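Local coordinates for protein cytochrome C554 (Nitrosomonas europaea, PDB 1FT5) that carries electrons in the periplasm as a four-heme cytochrome of ammonia oxidation, accepting them directly from hydroxylamine oxidoreductase, at residues A[1-6]-A[92-97]; A[29-34]-A[63-68]; A[139-144]-A[152-157]. All blocks are in the same frame, centred on the assembly; numbering follows the deposited sequence.

Contact 1. Residues A[1-6]-A[92-97]; sequences ADAPFE and HGPGRN. With HEM (protoporphyrin IX containing Fe), chain G.
The backbone of R96 docks on that of P4, its N-H reaching P4 O at 3.1 Å with an N-H...O angle of 156°. Its side chain makes the second link, a salt bridge in which R96 NH1 stands 3.0 Å from E6 OE1. As a hydrogen bond this is weak and strongly bent, and the carboxylate and guanidinium planes are 84° apart. E6 also holds R99 through OE2, so its carboxylate is shared between two arginines. R96 CG lies anti to the backbone N (chi1 -179°) with the chain extended to NE, and the aliphatic part of R96 passes across E6, CB lying 3.6 Å from E6 CG. E89, in helix 88-92, accepts from the backbone N of both E6 and G95 and so ties the two segments together. Deeper in, P94 is the hydrophobic centre: its CB sits over the face of the F5 ring, 3.7 Å from the centroid, in a CH-pi contact, while its CG presses to 3.1 Å from A3 O. The N-terminal arm is thus clamped to the exit of helix 88-92, where G93 breaks away with positive phi just after the CxxCH heme-attachment motif; H92 NE2 binds the iron of heme #3 at 2.0 Å, with H179 as the other ligand, a bis-histidine heme c site.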
loop_
_atom_site.group_PDB
_atom_site.type_symbol
_atom_site.label_atom_id
_atom_site.label_comp_id
_atom_site.label_asym_id
_atom_site.label_seq_id
_atom_site.Cartn_x
_atom_site.Cartn_y
_atom_site.Cartn_z
ATOM N N ALA A 1 0.022 -3.666 -20.782
ATOM C CA ALA A 1 0.465 -2.258 -20.532
ATOM C C ALA A 1 0.029 -1.794 -19.141
ATOM O O ALA A 1 -0.906 -1.004 -19.006
ATOM C CB ALA A 1 -0.116 -1.309 -21.605
ATOM N N ASP A 2 0.695 -2.305 -18.111
ATOM C CA ASP A 2 0.386 -1.888 -16.750
ATOM C C ASP A 2 0.810 -0.430 -16.670
ATOM O O ASP A 2 1.457 0.108 -17.599
ATOM C CB ASP A 2 1.193 -2.714 -15.738
ATOM C CG ASP A 2 0.352 -3.165 -14.556
ATOM O OD1 ASP A 2 0.138 -2.338 -13.631
ATOM O OD2 ASP A 2 -0.097 -4.340 -14.563
ATOM N N ALA A 3 0.451 0.210 -15.558
ATOM C CA ALA A 3 0.778 1.599 -15.335
ATOM C C ALA A 3 2.008 1.854 -14.487
ATOM O O ALA A 3 2.347 1.053 -13.590
ATOM C CB ALA A 3 -0.428 2.303 -14.653
ATOM N N PRO A 4 2.693 2.960 -14.749
ATOM C CA PRO A 4 3.859 3.305 -13.956
ATOM C C PRO A 4 3.477 3.837 -12.573
ATOM O O PRO A 4 2.435 4.446 -12.377
ATOM C CB PRO A 4 4.545 4.405 -14.739
ATOM C CG PRO A 4 3.821 4.458 -16.081
ATOM C CD PRO A 4 2.479 3.910 -15.864
ATOM N N PHE A 5 4.335 3.628 -11.619
ATOM C CA PHE A 5 4.183 4.234 -10.303
ATOM C C PHE A 5 4.640 5.689 -10.393
ATOM O O PHE A 5 5.492 6.039 -11.265
ATOM C CB PHE A 5 5.140 3.589 -9.319
ATOM C CG PHE A 5 4.664 2.262 -8.817
ATOM C CD1 PHE A 5 4.003 2.191 -7.573
ATOM C CD2 PHE A 5 4.827 1.109 -9.570
ATOM C CE1 PHE A 5 3.497 0.919 -7.112
ATOM C CE2 PHE A 5 4.336 -0.113 -9.127
ATOM C CZ PHE A 5 3.668 -0.211 -7.913
ATOM N N GLU A 6 4.155 6.538 -9.487
ATOM C CA GLU A 6 4.637 7.908 -9.434
ATOM C C GLU A 6 4.963 8.403 -8.021
ATOM O O GLU A 6 5.641 9.425 -7.863
ATOM C CB GLU A 6 3.657 8.911 -10.021
ATOM C CG GLU A 6 3.598 9.020 -11.474
ATOM C CD GLU A 6 2.594 10.109 -11.835
ATOM O OE1 GLU A 6 3.007 11.075 -12.514
ATOM O OE2 GLU A 6 1.409 9.995 -11.383
ATOM N N HIS A 92 -3.118 0.438 -3.594
ATOM C CA HIS A 92 -4.103 0.835 -4.579
ATOM C C HIS A 92 -3.672 0.717 -6.026
ATOM O O HIS A 92 -4.479 0.950 -6.917
ATOM C CB HIS A 92 -4.491 2.302 -4.289
ATOM C CG HIS A 92 -5.207 2.438 -2.990
ATOM N ND1 HIS A 92 -6.504 2.008 -2.822
ATOM C CD2 HIS A 92 -4.803 2.928 -1.794
ATOM C CE1 HIS A 92 -6.830 2.241 -1.545
ATOM N NE2 HIS A 92 -5.853 2.799 -0.868
ATOM N N GLY A 93 -2.420 0.343 -6.239
ATOM C CA GLY A 93 -1.921 0.169 -7.616
ATOM C C GLY A 93 -1.169 1.392 -8.068
ATOM O O GLY A 93 -1.324 2.484 -7.547
ATOM N N PRO A 94 -0.257 1.228 -9.053
ATOM C CA PRO A 94 0.526 2.345 -9.603
ATOM C C PRO A 94 -0.499 3.327 -10.179
ATOM O O PRO A 94 -1.404 2.918 -10.903
ATOM C CB PRO A 94 1.414 1.667 -10.696
ATOM C CG PRO A 94 0.694 0.401 -11.061
ATOM C CD PRO A 94 0.028 -0.068 -9.703
ATOM N N GLY A 95 -0.268 4.579 -9.867
ATOM C CA GLY A 95 -1.245 5.630 -10.163
ATOM C C GLY A 95 -0.998 6.624 -11.251
ATOM O O GLY A 95 -1.852 7.511 -11.442
ATOM N N ARG A 96 0.064 6.454 -12.035
ATOM C CA ARG A 96 0.257 7.482 -13.034
ATOM C C ARG A 96 -0.919 7.693 -13.993
ATOM O O ARG A 96 -1.122 8.864 -14.402
ATOM C CB ARG A 96 1.528 7.212 -13.849
ATOM C CG ARG A 96 1.762 8.328 -14.915
ATOM C CD ARG A 96 3.164 8.396 -15.407
ATOM N NE ARG A 96 3.217 9.306 -16.572
ATOM C CZ ARG A 96 3.663 10.556 -16.495
ATOM N NH1 ARG A 96 4.093 11.045 -15.332
ATOM N NH2 ARG A 96 3.660 11.330 -17.582
ATOM N N ASN A 97 -1.600 6.624 -14.391
ATOM C CA ASN A 97 -2.696 6.695 -15.348
ATOM C C ASN A 97 -4.046 6.935 -14.698
ATOM O O ASN A 97 -4.888 7.627 -15.266
ATOM C CB ASN A 97 -2.766 5.445 -16.211
ATOM C CG ASN A 97 -1.531 5.309 -17.133
ATOM O OD1 ASN A 97 -0.809 6.277 -17.341
ATOM N ND2 ASN A 97 -1.299 4.112 -17.634
HETATM C CHA HEM G . -9.354 2.918 0.903
HETATM C CHB HEM G . -6.422 6.701 -0.038
HETATM C CHC HEM G . -2.609 3.995 1.411
HETATM C CHD HEM G . -5.497 0.108 1.705
HETATM C C1A HEM G . -8.864 4.187 0.566
HETATM C C2A HEM G . -9.689 5.279 0.155
HETATM C C3A HEM G . -8.884 6.315 -0.134
HETATM C C4A HEM G . -7.541 5.899 0.111
HETATM C CMA HEM G . -9.277 7.720 -0.634
HETATM C CAA HEM G . -11.257 5.259 0.047
HETATM C CBA HEM G . -11.915 5.946 1.316
HETATM C CGA HEM G . -11.434 5.336 2.659
HETATM O O1A HEM G . -11.600 4.147 2.824
HETATM O O2A HEM G . -10.892 6.079 3.473
HETATM C C1B HEM G . -5.094 6.274 0.260
HETATM C C2B HEM G . -3.953 7.139 0.189
HETATM C C3B HEM G . -2.870 6.401 0.642
HETATM C C4B HEM G . -3.420 5.091 0.970
HETATM C CMB HEM G . -3.981 8.595 -0.281
HETATM C CAB HEM G . -1.425 6.755 0.816
HETATM C CBB HEM G . -1.234 7.915 1.822
HETATM C C1C HEM G . -3.112 2.710 1.590
HETATM C C2C HEM G . -2.270 1.606 1.895
HETATM C C3C HEM G . -3.028 0.533 1.908
HETATM C C4C HEM G . -4.385 0.933 1.685
HETATM C CMC HEM G . -0.744 1.655 2.125
HETATM C CAC HEM G . -2.553 -0.940 2.104
HETATM C CBC HEM G . -1.668 -1.273 3.281
HETATM C C1D HEM G . -6.825 0.542 1.549
HETATM C C2D HEM G . -7.975 -0.332 1.610
HETATM C C3D HEM G . -9.073 0.491 1.429
HETATM C C4D HEM G . -8.548 1.822 1.238
HETATM C CMD HEM G . -7.957 -1.842 1.757
HETATM C CAD HEM G . -10.528 0.075 1.264
HETATM C CBD HEM G . -10.938 0.116 -0.176
HETATM C CGD HEM G . -12.450 0.272 -0.430
HETATM O O1D HEM G . -12.796 0.359 -1.615
HETATM O O2D HEM G . -13.203 0.305 0.541
HETATM N NA HEM G . -7.550 4.577 0.543
HETATM N NB HEM G . -4.771 4.994 0.731
HETATM N NC HEM G . -4.399 2.306 1.474
HETATM N ND HEM G . -7.162 1.889 1.320
HETATM FE FE HEM G . -5.981 3.452 1.046
#

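Contact 2. Residues A[29-34]-A[63-68]; sequences KAMESL and CHVDGF. With HEM (protoporphyrin IX containing Fe), chain F.
The imidazole of H64 has L34 CD2 over one face, 3.7 Å from the ring centroid and only 8° off the normal, a CH-pi contact centred on the ring. Both ring nitrogens are engaged at the edge. ND1 donates to A30 O at 2.7 Å, with an N-H...O angle of 157°; the oxygen lies close to the imidazole plane, but the donor stands 48° out of the carbonyl plane of A30. NE2 binds the heme iron at 2.2 Å. Pinned by these two nitrogens and backed by the leucine methyl, the ring has its rotation fixed. L34 CD2 serves two surfaces at once, since it also rests 3.5 Å from C1B of the porphyrin and so fills the angle between ring and heme; an alanine here would probably open a gap in that angle and leave the H64 face without its methyl cover. A30 CB packs beside the same imidazole, 3.6 Å from ND1. Farther along, M31 is bent at chi2 and chi3, which carries CE round to V65 CG1 at 3.5 Å. S33 takes little part in this packing, and its OG instead hydrogen-bonds a propionate of a neighbouring heme. C63 SG is bonded covalently to CAC of the heme, the thioether formed at a former vinyl group, next to the ligand histidine. This is the proximal side of heme #2: the end of a CxxCH motif whose axial histidine is oriented by a backbone carbonyl from a turn distant in sequence.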
loop_
_atom_site.group_PDB
_atom_site.type_symbol
_atom_site.label_atom_id
_atom_site.label_comp_id
_atom_site.label_asym_id
_atom_site.label_seq_id
_atom_site.Cartn_x
_atom_site.Cartn_y
_atom_site.Cartn_z
ATOM N N LYS A 29 6.424 3.733 8.008
ATOM C CA LYS A 29 7.731 3.744 8.672
ATOM C C LYS A 29 8.558 2.545 8.211
ATOM O O LYS A 29 9.624 2.247 8.818
ATOM C CB LYS A 29 7.526 3.683 10.219
ATOM C CG LYS A 29 6.640 4.832 10.737
ATOM C CD LYS A 29 6.143 4.573 12.164
ATOM C CE LYS A 29 5.206 5.726 12.579
ATOM N NZ LYS A 29 4.826 5.680 14.027
ATOM N N ALA A 30 8.152 1.869 7.136
ATOM C CA ALA A 30 8.886 0.647 6.758
ATOM C C ALA A 30 10.340 0.789 6.487
ATOM O O ALA A 30 11.111 -0.176 6.761
ATOM C CB ALA A 30 8.230 -0.014 5.568
ATOM N N MET A 31 10.756 1.921 5.930
ATOM C CA MET A 31 12.196 2.038 5.678
ATOM C C MET A 31 12.946 2.263 6.977
ATOM O O MET A 31 14.147 1.978 7.062
ATOM C CB MET A 31 12.422 3.185 4.679
ATOM C CG MET A 31 13.888 3.525 4.349
ATOM S SD MET A 31 14.770 2.097 3.613
ATOM C CE MET A 31 14.064 2.008 2.029
ATOM N N GLU A 32 12.278 2.776 8.013
ATOM C CA GLU A 32 12.997 3.003 9.269
ATOM C C GLU A 32 13.492 1.664 9.871
ATOM O O GLU A 32 14.573 1.585 10.507
ATOM C CB GLU A 32 12.087 3.673 10.302
ATOM C CG GLU A 32 11.567 5.014 9.871
ATOM C CD GLU A 32 12.635 6.081 9.660
ATOM O OE1 GLU A 32 12.488 6.908 8.735
ATOM O OE2 GLU A 32 13.609 6.132 10.431
ATOM N N SER A 33 12.741 0.610 9.603
ATOM C CA SER A 33 13.058 -0.721 10.094
ATOM C C SER A 33 14.332 -1.255 9.489
ATOM O O SER A 33 14.936 -2.141 10.078
ATOM C CB SER A 33 11.941 -1.695 9.807
ATOM O OG SER A 33 10.796 -1.352 10.588
ATOM N N LEU A 34 14.685 -0.751 8.313
ATOM C CA LEU A 34 15.903 -1.226 7.627
ATOM C C LEU A 34 17.147 -0.508 8.129
ATOM O O LEU A 34 18.262 -0.839 7.702
ATOM C CB LEU A 34 15.776 -1.073 6.092
ATOM C CG LEU A 34 14.564 -1.792 5.458
ATOM C CD1 LEU A 34 14.685 -1.814 3.959
ATOM C CD2 LEU A 34 14.478 -3.258 5.966
ATOM N N CYS A 63 10.214 -4.803 -0.200
ATOM C CA CYS A 63 8.932 -4.888 0.500
ATOM C C CYS A 63 8.742 -3.736 1.472
ATOM O O CYS A 63 7.780 -3.720 2.241
ATOM C CB CYS A 63 8.855 -6.215 1.272
ATOM S SG CYS A 63 8.858 -7.606 0.125
ATOM N N HIS A 64 9.646 -2.776 1.449
ATOM C CA HIS A 64 9.616 -1.640 2.355
ATOM C C HIS A 64 9.489 -0.276 1.645
ATOM O O HIS A 64 9.692 0.760 2.268
ATOM C CB HIS A 64 10.880 -1.652 3.218
ATOM C CG HIS A 64 10.891 -2.780 4.237
ATOM N ND1 HIS A 64 10.734 -2.588 5.592
ATOM C CD2 HIS A 64 11.004 -4.136 4.075
ATOM C CE1 HIS A 64 10.759 -3.792 6.214
ATOM N NE2 HIS A 64 10.897 -4.750 5.328
ATOM N N VAL A 65 9.204 -0.362 0.348
ATOM C CA VAL A 65 9.050 0.835 -0.544
ATOM C C VAL A 65 7.960 0.556 -1.567
ATOM O O VAL A 65 7.478 -0.563 -1.734
ATOM C CB VAL A 65 10.379 1.089 -1.333
ATOM C CG1 VAL A 65 11.547 1.301 -0.364
ATOM C CG2 VAL A 65 10.662 -0.078 -2.345
ATOM N N ASP A 66 7.611 1.594 -2.329
ATOM C CA ASP A 66 6.656 1.409 -3.425
ATOM C C ASP A 66 7.279 1.037 -4.797
ATOM O O ASP A 66 8.217 1.720 -5.238
ATOM C CB ASP A 66 5.959 2.772 -3.721
ATOM C CG ASP A 66 4.962 3.188 -2.686
ATOM O OD1 ASP A 66 4.802 4.436 -2.525
ATOM O OD2 ASP A 66 4.334 2.320 -2.059
ATOM N N GLY A 67 6.741 -0.010 -5.442
ATOM C CA GLY A 67 7.084 -0.312 -6.812
ATOM C C GLY A 67 8.522 -0.740 -7.090
ATOM O O GLY A 67 9.059 -0.489 -8.178
ATOM N N PHE A 68 9.135 -1.430 -6.163
ATOM C CA PHE A 68 10.536 -1.818 -6.442
ATOM C C PHE A 68 10.566 -2.785 -7.639
ATOM O O PHE A 68 9.750 -3.716 -7.717
ATOM C CB PHE A 68 11.108 -2.545 -5.215
ATOM C CG PHE A 68 12.580 -2.825 -5.314
ATOM C CD1 PHE A 68 13.500 -1.817 -5.453
ATOM C CD2 PHE A 68 13.042 -4.152 -5.242
ATOM C CE1 PHE A 68 14.864 -2.064 -5.512
ATOM C CE2 PHE A 68 14.432 -4.409 -5.296
ATOM C CZ PHE A 68 15.325 -3.401 -5.420
HETATM C CHA HEM F . 8.741 -6.510 8.698
HETATM C CHB HEM F . 13.533 -5.999 8.223
HETATM C CHC HEM F . 13.279 -8.059 3.782
HETATM C CHD HEM F . 8.398 -8.158 4.178
HETATM C C1A HEM F . 10.090 -6.151 8.964
HETATM C C2A HEM F . 10.567 -5.693 10.219
HETATM C C3A HEM F . 11.938 -5.520 10.082
HETATM C C4A HEM F . 12.223 -5.911 8.718
HETATM C CMA HEM F . 12.978 -5.085 11.133
HETATM C CAA HEM F . 9.718 -5.482 11.438
HETATM C CBA HEM F . 9.481 -6.777 12.213
HETATM C CGA HEM F . 8.784 -6.527 13.546
HETATM O O1A HEM F . 8.577 -5.355 13.931
HETATM O O2A HEM F . 8.400 -7.523 14.187
HETATM C C1B HEM F . 13.873 -6.524 6.958
HETATM C C2B HEM F . 15.228 -6.757 6.498
HETATM C C3B HEM F . 15.147 -7.378 5.310
HETATM C C4B HEM F . 13.752 -7.504 4.975
HETATM C CMB HEM F . 16.492 -6.314 7.192
HETATM C CAB HEM F . 16.282 -7.863 4.395
HETATM C CBB HEM F . 17.252 -8.828 5.118
HETATM C C1C HEM F . 11.895 -8.199 3.476
HETATM C C2C HEM F . 11.397 -8.731 2.226
HETATM C C3C HEM F . 10.013 -8.723 2.316
HETATM C C4C HEM F . 9.717 -8.213 3.642
HETATM C CMC HEM F . 12.227 -9.163 1.024
HETATM C CAC HEM F . 8.973 -9.078 1.294
HETATM C CBC HEM F . 9.189 -10.291 0.386
HETATM C C1D HEM F . 8.078 -7.736 5.463
HETATM C C2D HEM F . 6.769 -7.816 6.011
HETATM C C3D HEM F . 6.866 -7.375 7.313
HETATM C C4D HEM F . 8.241 -7.010 7.518
HETATM C CMD HEM F . 5.535 -8.327 5.261
HETATM C CAD HEM F . 5.726 -7.312 8.312
HETATM C CBD HEM F . 5.609 -8.538 9.238
HETATM C CGD HEM F . 4.429 -8.414 10.179
HETATM O O1D HEM F . 4.524 -7.631 11.125
HETATM O O2D HEM F . 3.460 -9.094 9.980
HETATM N NA HEM F . 11.101 -6.241 7.994
HETATM N NB HEM F . 12.951 -6.987 6.024
HETATM N NC HEM F . 10.854 -7.816 4.314
HETATM N ND HEM F . 8.974 -7.234 6.346
HETATM FE FE HEM F . 10.933 -6.797 6.043
#

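Contact 3. Residues A[139-144]-A[152-157]; sequences LNYEGS and PYTPFT. With HEM (protoporphyrin IX containing Fe), chain F.
Y153 lays its ring flat over the peptide between Y141 and E142, with E142 N 3.7 Å above the ring plane and over its centre, while N140 O lies near the plane at the ring edge. Y141 turns its own ring to other neighbours. Its CG takes the position between backbone N and carbonyl carbon (chi1 51°), which places T157 over one face, S144 CB over the opposite one and T154 CG2 at the edge. Y141 and T154 run side by side in the same direction, whereas T157 comes across, bringing CG2 to 3.8 Å from Y141 CB. The backbones join where T154 N donates to N140 O at 2.9 Å in a nearly straight bond (163°); the same oxygen receives a CA-H...O contact from Y153. N140 centres an inverse gamma turn, and a type II turn follows from Y141 to S144, with G143 at positive phi. These turns leave helix 131-138, which carries the CxxCH motif of heme #4, and the chain folds back as 152-157 to wall one face of heme #2. The amide of N140 is held by K150 O through ND2, which also lies 2.9 Å from P152 O and beside CBC, the methyl carbon of the heme's thioether arm. T154 OG1 faces the porphyrin and accepts from F156 N at 3.1 Å, forming an ST turn. F156 then stands over the heme, its CE1 packed tightly at 3.1 Å from C4A and 4.2 Å from the iron, and Y164 meets its ring edge-to-face.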
loop_
_atom_site.group_PDB
_atom_site.type_symbol
_atom_site.label_atom_id
_atom_site.label_comp_id
_atom_site.label_asym_id
_atom_site.label_seq_id
_atom_site.Cartn_x
_atom_site.Cartn_y
_atom_site.Cartn_z
ATOM N N LEU A 139 3.321 -12.813 2.229
ATOM C CA LEU A 139 3.304 -14.291 2.111
ATOM C C LEU A 139 4.393 -14.737 1.171
ATOM O O LEU A 139 4.331 -15.852 0.609
ATOM C CB LEU A 139 1.921 -14.741 1.587
ATOM C CG LEU A 139 0.810 -14.577 2.601
ATOM C CD1 LEU A 139 -0.573 -15.012 1.922
ATOM C CD2 LEU A 139 1.054 -15.430 3.815
ATOM N N ASN A 140 5.443 -13.914 1.034
ATOM C CA ASN A 140 6.514 -14.242 0.103
ATOM C C ASN A 140 7.641 -14.894 0.858
ATOM O O ASN A 140 8.607 -14.235 1.266
ATOM C CB ASN A 140 7.035 -12.987 -0.610
ATOM C CG ASN A 140 7.914 -13.346 -1.765
ATOM O OD1 ASN A 140 7.462 -14.052 -2.663
ATOM N ND2 ASN A 140 9.157 -12.863 -1.792
ATOM N N TYR A 141 7.458 -16.202 1.105
ATOM C CA TYR A 141 8.490 -16.992 1.795
ATOM C C TYR A 141 8.454 -18.387 1.264
ATOM O O TYR A 141 7.492 -18.800 0.635
ATOM C CB TYR A 141 8.358 -16.990 3.334
ATOM C CG TYR A 141 7.016 -17.339 3.887
ATOM C CD1 TYR A 141 6.655 -18.655 4.121
ATOM C CD2 TYR A 141 6.125 -16.325 4.202
ATOM C CE1 TYR A 141 5.388 -18.935 4.677
ATOM C CE2 TYR A 141 4.920 -16.583 4.723
ATOM C CZ TYR A 141 4.544 -17.848 4.960
ATOM O OH TYR A 141 3.291 -17.996 5.538
ATOM N N GLU A 142 9.520 -19.135 1.574
ATOM C CA GLU A 142 9.625 -20.503 1.057
ATOM C C GLU A 142 8.522 -21.388 1.566
ATOM O O GLU A 142 8.303 -21.432 2.746
ATOM C CB GLU A 142 10.983 -21.075 1.482
ATOM C CG GLU A 142 11.236 -22.425 0.833
ATOM C CD GLU A 142 12.687 -22.849 0.909
ATOM O OE1 GLU A 142 13.490 -22.074 1.484
ATOM O OE2 GLU A 142 13.008 -23.958 0.386
ATOM N N GLY A 143 7.869 -22.088 0.640
ATOM C CA GLY A 143 6.804 -22.999 1.010
ATOM C C GLY A 143 5.539 -22.319 1.452
ATOM O O GLY A 143 4.642 -22.912 2.033
ATOM N N SER A 144 5.443 -21.012 1.181
ATOM C CA SER A 144 4.227 -20.332 1.558
ATOM C C SER A 144 2.983 -20.821 0.796
ATOM O O SER A 144 3.096 -21.352 -0.290
ATOM C CB SER A 144 4.419 -18.824 1.220
ATOM O OG SER A 144 3.187 -18.161 1.271
ATOM N N PRO A 152 13.813 -12.364 -3.304
ATOM C CA PRO A 152 14.130 -12.459 -1.866
ATOM C C PRO A 152 12.880 -12.606 -1.014
ATOM O O PRO A 152 11.842 -12.011 -1.275
ATOM C CB PRO A 152 14.894 -11.172 -1.542
ATOM C CG PRO A 152 14.506 -10.218 -2.621
ATOM C CD PRO A 152 14.013 -10.992 -3.848
ATOM N N TYR A 153 12.971 -13.458 0.008
ATOM C CA TYR A 153 11.856 -13.734 0.913
ATOM C C TYR A 153 11.837 -12.847 2.131
ATOM O O TYR A 153 12.887 -12.302 2.537
ATOM C CB TYR A 153 11.980 -15.197 1.434
ATOM C CG TYR A 153 11.904 -16.202 0.342
ATOM C CD1 TYR A 153 12.923 -17.166 0.200
ATOM C CD2 TYR A 153 10.845 -16.229 -0.537
ATOM C CE1 TYR A 153 12.851 -18.132 -0.807
ATOM C CE2 TYR A 153 10.759 -17.206 -1.569
ATOM C CZ TYR A 153 11.770 -18.149 -1.675
ATOM O OH TYR A 153 11.657 -19.164 -2.629
ATOM N N THR A 154 10.648 -12.708 2.729
ATOM C CA THR A 154 10.588 -11.957 3.956
ATOM C C THR A 154 11.245 -12.803 5.066
ATOM O O THR A 154 11.031 -14.044 5.139
ATOM C CB THR A 154 9.123 -11.654 4.404
ATOM O OG1 THR A 154 9.196 -11.052 5.693
ATOM C CG2 THR A 154 8.201 -12.951 4.421
ATOM N N PRO A 155 12.110 -12.169 5.865
ATOM C CA PRO A 155 12.729 -12.934 6.965
ATOM C C PRO A 155 11.725 -13.192 8.088
ATOM O O PRO A 155 12.035 -13.957 9.013
ATOM C CB PRO A 155 13.831 -11.997 7.493
ATOM C CG PRO A 155 14.081 -10.940 6.419
ATOM C CD PRO A 155 12.698 -10.803 5.730
ATOM N N PHE A 156 10.585 -12.483 8.068
ATOM C CA PHE A 156 9.609 -12.543 9.186
ATOM C C PHE A 156 8.459 -13.433 8.853
ATOM O O PHE A 156 7.402 -13.015 8.379
ATOM C CB PHE A 156 9.168 -11.064 9.559
ATOM C CG PHE A 156 10.351 -10.261 10.016
ATOM C CD1 PHE A 156 11.104 -9.514 9.088
ATOM C CD2 PHE A 156 10.794 -10.367 11.321
ATOM C CE1 PHE A 156 12.263 -8.897 9.446
ATOM C CE2 PHE A 156 12.023 -9.696 11.700
ATOM C CZ PHE A 156 12.731 -8.960 10.715
ATOM N N THR A 157 8.666 -14.713 9.195
ATOM C CA THR A 157 7.703 -15.739 8.824
ATOM C C THR A 157 7.102 -16.423 10.038
ATOM O O THR A 157 7.574 -16.217 11.152
ATOM C CB THR A 157 8.413 -16.843 8.074
ATOM O OG1 THR A 157 9.322 -17.418 9.015
ATOM C CG2 THR A 157 9.255 -16.338 6.922
HETATM C CHA HEM F . 8.741 -6.510 8.698
HETATM C CHB HEM F . 13.533 -5.999 8.223
HETATM C CHC HEM F . 13.279 -8.059 3.782
HETATM C CHD HEM F . 8.398 -8.158 4.178
HETATM C C1A HEM F . 10.090 -6.151 8.964
HETATM C C2A HEM F . 10.567 -5.693 10.219
HETATM C C3A HEM F . 11.938 -5.520 10.082
HETATM C C4A HEM F . 12.223 -5.911 8.718
HETATM C CMA HEM F . 12.978 -5.085 11.133
HETATM C CAA HEM F . 9.718 -5.482 11.438
HETATM C CBA HEM F . 9.481 -6.777 12.213
HETATM C CGA HEM F . 8.784 -6.527 13.546
HETATM O O1A HEM F . 8.577 -5.355 13.931
HETATM O O2A HEM F . 8.400 -7.523 14.187
HETATM C C1B HEM F . 13.873 -6.524 6.958
HETATM C C2B HEM F . 15.228 -6.757 6.498
HETATM C C3B HEM F . 15.147 -7.378 5.310
HETATM C C4B HEM F . 13.752 -7.504 4.975
HETATM C CMB HEM F . 16.492 -6.314 7.192
HETATM C CAB HEM F . 16.282 -7.863 4.395
HETATM C CBB HEM F . 17.252 -8.828 5.118
HETATM C C1C HEM F . 11.895 -8.199 3.476
HETATM C C2C HEM F . 11.397 -8.731 2.226
HETATM C C3C HEM F . 10.013 -8.723 2.316
HETATM C C4C HEM F . 9.717 -8.213 3.642
HETATM C CMC HEM F . 12.227 -9.163 1.024
HETATM C CAC HEM F . 8.973 -9.078 1.294
HETATM C CBC HEM F . 9.189 -10.291 0.386
HETATM C C1D HEM F . 8.078 -7.736 5.463
HETATM C C2D HEM F . 6.769 -7.816 6.011
HETATM C C3D HEM F . 6.866 -7.375 7.313
HETATM C C4D HEM F . 8.241 -7.010 7.518
HETATM C CMD HEM F . 5.535 -8.327 5.261
HETATM C CAD HEM F . 5.726 -7.312 8.312
HETATM C CBD HEM F . 5.609 -8.538 9.238
HETATM C CGD HEM F . 4.429 -8.414 10.179
HETATM O O1D HEM F . 4.524 -7.631 11.125
HETATM O O2D HEM F . 3.460 -9.094 9.980
HETATM N NA HEM F . 11.101 -6.241 7.994
HETATM N NB HEM F . 12.951 -6.987 6.024
HETATM N NC HEM F . 10.854 -7.816 4.314
HETATM N ND HEM F . 8.974 -7.234 6.346
HETATM FE FE HEM F . 10.933 -6.797 6.043
#

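How the contacts relate
Contacts 2 and 3 share heme #2 and take opposite faces of it: 29-34/63-68 supplies H64, the sole protein ligand of the iron, and 152-157 covers the other side with F156. Their centres are 16 Å apart and their nearest atoms about 6 Å, so the porphyrin joins them without direct touch. Contact 1 supplies H92 to heme #3, while its G95 lies beside another heme, near C11 and H102 of heme #1. It meets contact 2 where F5 CZ packs 3.6 Å from G67 CA. In sequence, contact 2 falls wholly between the two segments of contact 1. Contact 3 comes later in the chain, its nearest atoms about 15 Å from contact 1.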